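Local coordinates for ParB domain protein nuclease (Sulfolobus solfataricus, PDB 5K5D), which probably takes part in archaeal DNA segregation as a ParB-N-type protein, and may act as a nuclease, at residues E21-E24 and F25-M28; L107-N110 and E111-L115. The protein carries 4 engineered substitutions. One frame throughout, in Å; residues are numbered along the deposited sequence.

Both contacts are local and sit at the N-terminal ends of helices, each with an aspartate in the N-cap position. Contact 1 (21-28) comes first along the chain, on the short helix 23-26 of the ParB-like N-terminal region; contact 2 (107-115) follows in series and starts the long helix 109-128. Their centres lie about 17 Å apart, yet they touch: CE of the engineered selenomethionine Met28 packs 3.5 Å from CD1 of Leu115. Helix 109-128 thus runs beside the N-terminal region, receiving Met28 on Leu115, Ile119 and Arg122, while on contact 2 Leu113 and Ala114 touch helix 203-210, so this helix joins the N-terminal part to the later helices.

Contact 1: residues E21-E24 and F25-M28; sequences EDDE and FKTM. Engineered in segment 25-28: Met28 (natural residue Leu).
Asp22 OD2 is gripped by two backbone amides at the start of helix 23-26: Phe25 N donates to Asp22 OD2 at 3.2 Å with an N-H...O angle of 161°, and Glu24 N reaches the same oxygen at 3.0 Å along a more bent path. Both use its anti side, arriving from opposite faces of the carboxylate plane. With CG anti to the backbone N (chi1 -178°), the acid folds back over the first turn and lies stacked on one face of the Phe25 ring, the two planes 25° apart and Asp22 CB 3.4 Å from Phe25 CD1. With an alanine in place of Asp22, the Phe25 and Glu24 amides would probably lose their shared acceptor, part of that ring face would be uncovered and Arg90 would lose its salt bridge to OD1. Glu24 bends at chi2 to bring OE1 obliquely to the same ring, 3.2 Å from Phe25 CE2, while its carboxylate forms salt bridges with Arg90 and Arg122. On the exposed side, the extended Lys26 chain carries NZ to the syn side of Glu21 OE2, a salt bridge of 3.2 Å. Next to it, Thr27 OG1 donates to Asp23 O, four residues back, at 3.3 Å in the carbonyl plane. Phe25 itself is buried against helices 63-71 and 90-99. Taken together, this is an aspartate N-cap on a short, weakly bonded helical turn of the ParB-like N-terminal region.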
# COMPACT_ATOMS: atom_id res chain seq x y z
N GLU B 21 -9.04 -2.76 19.40
CA GLU B 21 -8.83 -2.54 17.98
C GLU B 21 -8.58 -1.08 17.64
O GLU B 21 -9.13 -0.18 18.28
CB GLU B 21 -10.00 -3.10 17.16
CG GLU B 21 -11.29 -2.30 17.27
CD GLU B 21 -12.36 -2.82 16.33
OE1 GLU B 21 -12.45 -4.05 16.15
OE2 GLU B 21 -13.10 -1.99 15.76
N ASP B 22 -7.73 -0.86 16.64
CA ASP B 22 -7.41 0.47 16.16
C ASP B 22 -7.99 0.59 14.76
O ASP B 22 -7.61 -0.16 13.86
CB ASP B 22 -5.90 0.67 16.13
CG ASP B 22 -5.50 2.06 15.69
OD1 ASP B 22 -5.07 2.86 16.55
OD2 ASP B 22 -5.61 2.36 14.48
N ASP B 23 -8.91 1.52 14.58
CA ASP B 23 -9.67 1.57 13.33
C ASP B 23 -8.79 1.81 12.11
O ASP B 23 -9.15 1.41 11.00
CB ASP B 23 -10.79 2.60 13.41
CG ASP B 23 -12.11 2.05 12.94
OD1 ASP B 23 -12.44 2.20 11.74
OD2 ASP B 23 -12.82 1.43 13.77
N GLU B 24 -7.64 2.43 12.31
CA GLU B 24 -6.71 2.65 11.21
C GLU B 24 -6.06 1.34 10.81
O GLU B 24 -6.02 0.99 9.63
CB GLU B 24 -5.64 3.68 11.56
CG GLU B 24 -4.85 4.15 10.36
CD GLU B 24 -3.42 4.49 10.68
OE1 GLU B 24 -2.79 3.74 11.45
OE2 GLU B 24 -2.91 5.51 10.17
N PHE B 25 -5.53 0.61 11.79
CA PHE B 25 -4.88 -0.67 11.52
C PHE B 25 -5.91 -1.64 10.97
O PHE B 25 -5.60 -2.50 10.15
CB PHE B 25 -4.25 -1.23 12.79
CG PHE B 25 -3.22 -0.33 13.40
CD1 PHE B 25 -2.96 -0.38 14.77
CD2 PHE B 25 -2.52 0.57 12.62
CE1 PHE B 25 -2.01 0.45 15.34
CE2 PHE B 25 -1.57 1.41 13.19
CZ PHE B 25 -1.32 1.35 14.54
N LYS B 26 -7.15 -1.48 11.43
CA LYS B 26 -8.24 -2.35 11.02
C LYS B 26 -8.51 -2.26 9.53
O LYS B 26 -8.99 -3.21 8.92
CB LYS B 26 -9.51 -1.99 11.79
CG LYS B 26 -10.74 -2.79 11.39
CD LYS B 26 -11.93 -2.39 12.24
CE LYS B 26 -13.11 -3.32 12.01
NZ LYS B 26 -14.26 -2.97 12.89
N THR B 27 -8.18 -1.11 8.94
CA THR B 27 -8.47 -0.88 7.53
C THR B 27 -7.23 -0.70 6.68
O THR B 27 -7.33 -0.35 5.50
CB THR B 27 -9.39 0.34 7.35
OG1 THR B 27 -8.69 1.53 7.75
CG2 THR B 27 -10.66 0.18 8.17
N MSE B 28 -6.06 -0.93 7.26
CA MSE B 28 -4.79 -0.82 6.52
C MSE B 28 -4.75 -1.73 5.30
O MSE B 28 -4.46 -1.27 4.19
CB MSE B 28 -3.60 -1.13 7.43
CG MSE B 28 -3.10 0.05 8.24
SE MSE B 28 -2.58 1.57 7.12
CE MSE B 28 -1.55 0.61 5.78

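Contact 2: residues L107-N110 and E111-L115; sequences LDKN and ERLAL
A capping box opens helix 109-128, with Asp108 as N-cap and Glu111 three residues further on. Glu111 returns its side chain to the backbone of the cap: Asp108 N donates to Glu111 OE2 at 2.9 Å with an N-H...O angle of 149°, meeting the oxygen from above the carboxylate plane. The reciprocal bond, from Glu111 N to Asp108 OD1, is present too, but the exact place of OD1 is less sure. Glu111 CG stands anti to its own carbonyl carbon (chi1 -67°), and the chain then runs extended back past the helix start, so that OE2 also comes 3.4 Å from Leu107 CA. The two carboxylates stack with planes 24° apart although the side chains cross at about a right angle. This proximity of like charges is probably eased by Lys215, which makes a salt bridge with Asp108 OD2 and a weak, longer ion pair with Glu111 OE1.

Behind the cap the helical bonds begin, with Arg112 N donating to Asp108 O at 3.2 Å, followed by Leu113 N to Lys109 O and Ala114 N to Asn110 O. Lys109 and Leu113 run side by side in the same direction. Asn110 ND2 donates to Val209 O and Val216 O, and Lys109 NZ forms a salt bridge with Asp191. Arg112, bent at chi3, swings its guanidinium back toward the start of the helix and gives NH1 to Ala186 O. The aliphatic root of this arginine lies close over the first turn, its CG 3.2 Å from Lys109 O.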
# COMPACT_ATOMS: atom_id res chain seq x y z
N LEU B 107 -2.93 -11.97 -1.33
CA LEU B 107 -3.06 -10.62 -1.88
C LEU B 107 -2.46 -10.51 -3.29
O LEU B 107 -1.29 -10.82 -3.49
CB LEU B 107 -2.41 -9.59 -0.95
CG LEU B 107 -3.19 -9.14 0.29
CD1 LEU B 107 -3.80 -10.31 1.03
CD2 LEU B 107 -2.28 -8.33 1.21
N ASP B 108 -3.27 -10.08 -4.25
CA ASP B 108 -2.77 -9.88 -5.61
C ASP B 108 -1.76 -8.73 -5.66
O ASP B 108 -1.56 -8.03 -4.67
CB ASP B 108 -3.92 -9.62 -6.58
CG ASP B 108 -4.24 -8.15 -6.73
OD1 ASP B 108 -3.45 -7.32 -6.22
OD2 ASP B 108 -5.26 -7.82 -7.36
N LYS B 109 -1.11 -8.56 -6.81
CA LYS B 109 -0.04 -7.57 -6.94
C LYS B 109 -0.53 -6.15 -6.68
O LYS B 109 0.20 -5.31 -6.15
CB LYS B 109 0.62 -7.68 -8.32
CG LYS B 109 1.97 -6.97 -8.45
CD LYS B 109 2.61 -7.26 -9.80
CE LYS B 109 3.99 -6.63 -9.92
NZ LYS B 109 3.95 -5.17 -9.63
N ASN B 110 -1.78 -5.88 -7.05
CA ASN B 110 -2.36 -4.54 -6.93
C ASN B 110 -2.82 -4.20 -5.51
O ASN B 110 -2.88 -3.03 -5.14
CB ASN B 110 -3.53 -4.37 -7.91
CG ASN B 110 -3.07 -4.29 -9.35
OD1 ASN B 110 -2.77 -5.31 -9.98
ND2 ASN B 110 -3.00 -3.08 -9.88
N GLU B 111 -3.16 -5.22 -4.74
CA GLU B 111 -3.63 -5.02 -3.38
C GLU B 111 -2.44 -4.78 -2.45
O GLU B 111 -2.54 -4.03 -1.48
CB GLU B 111 -4.45 -6.22 -2.91
CG GLU B 111 -5.76 -6.38 -3.64
CD GLU B 111 -6.36 -7.77 -3.47
OE1 GLU B 111 -7.58 -7.92 -3.69
OE2 GLU B 111 -5.61 -8.71 -3.14
N ARG B 112 -1.31 -5.42 -2.75
CA ARG B 112 -0.11 -5.23 -1.95
C ARG B 112 0.55 -3.89 -2.26
O ARG B 112 1.13 -3.25 -1.38
CB ARG B 112 0.87 -6.38 -2.15
CG ARG B 112 1.54 -6.39 -3.51
CD ARG B 112 2.67 -7.42 -3.53
NE ARG B 112 2.21 -8.74 -3.14
CZ ARG B 112 3.00 -9.81 -3.05
NH1 ARG B 112 4.29 -9.70 -3.33
NH2 ARG B 112 2.50 -10.98 -2.68
N LEU B 113 0.46 -3.47 -3.52
CA LEU B 113 0.96 -2.17 -3.93
C LEU B 113 0.19 -1.06 -3.22
O LEU B 113 0.77 -0.07 -2.77
CB LEU B 113 0.83 -2.00 -5.44
CG LEU B 113 2.03 -2.43 -6.29
CD1 LEU B 113 1.64 -2.56 -7.77
CD2 LEU B 113 3.17 -1.44 -6.11
N ALA B 114 -1.12 -1.23 -3.11
CA ALA B 114 -1.96 -0.27 -2.42
C ALA B 114 -1.60 -0.22 -0.94
O ALA B 114 -1.61 0.85 -0.33
CB ALA B 114 -3.44 -0.61 -2.61
N LEU B 115 -1.29 -1.37 -0.37
CA LEU B 115 -0.84 -1.43 1.02
C LEU B 115 0.53 -0.78 1.13
O LEU B 115 0.79 -0.00 2.05
CB LEU B 115 -0.78 -2.87 1.51
CG LEU B 115 -0.13 -3.13 2.88
CD1 LEU B 115 -0.85 -2.37 3.98
CD2 LEU B 115 -0.11 -4.62 3.18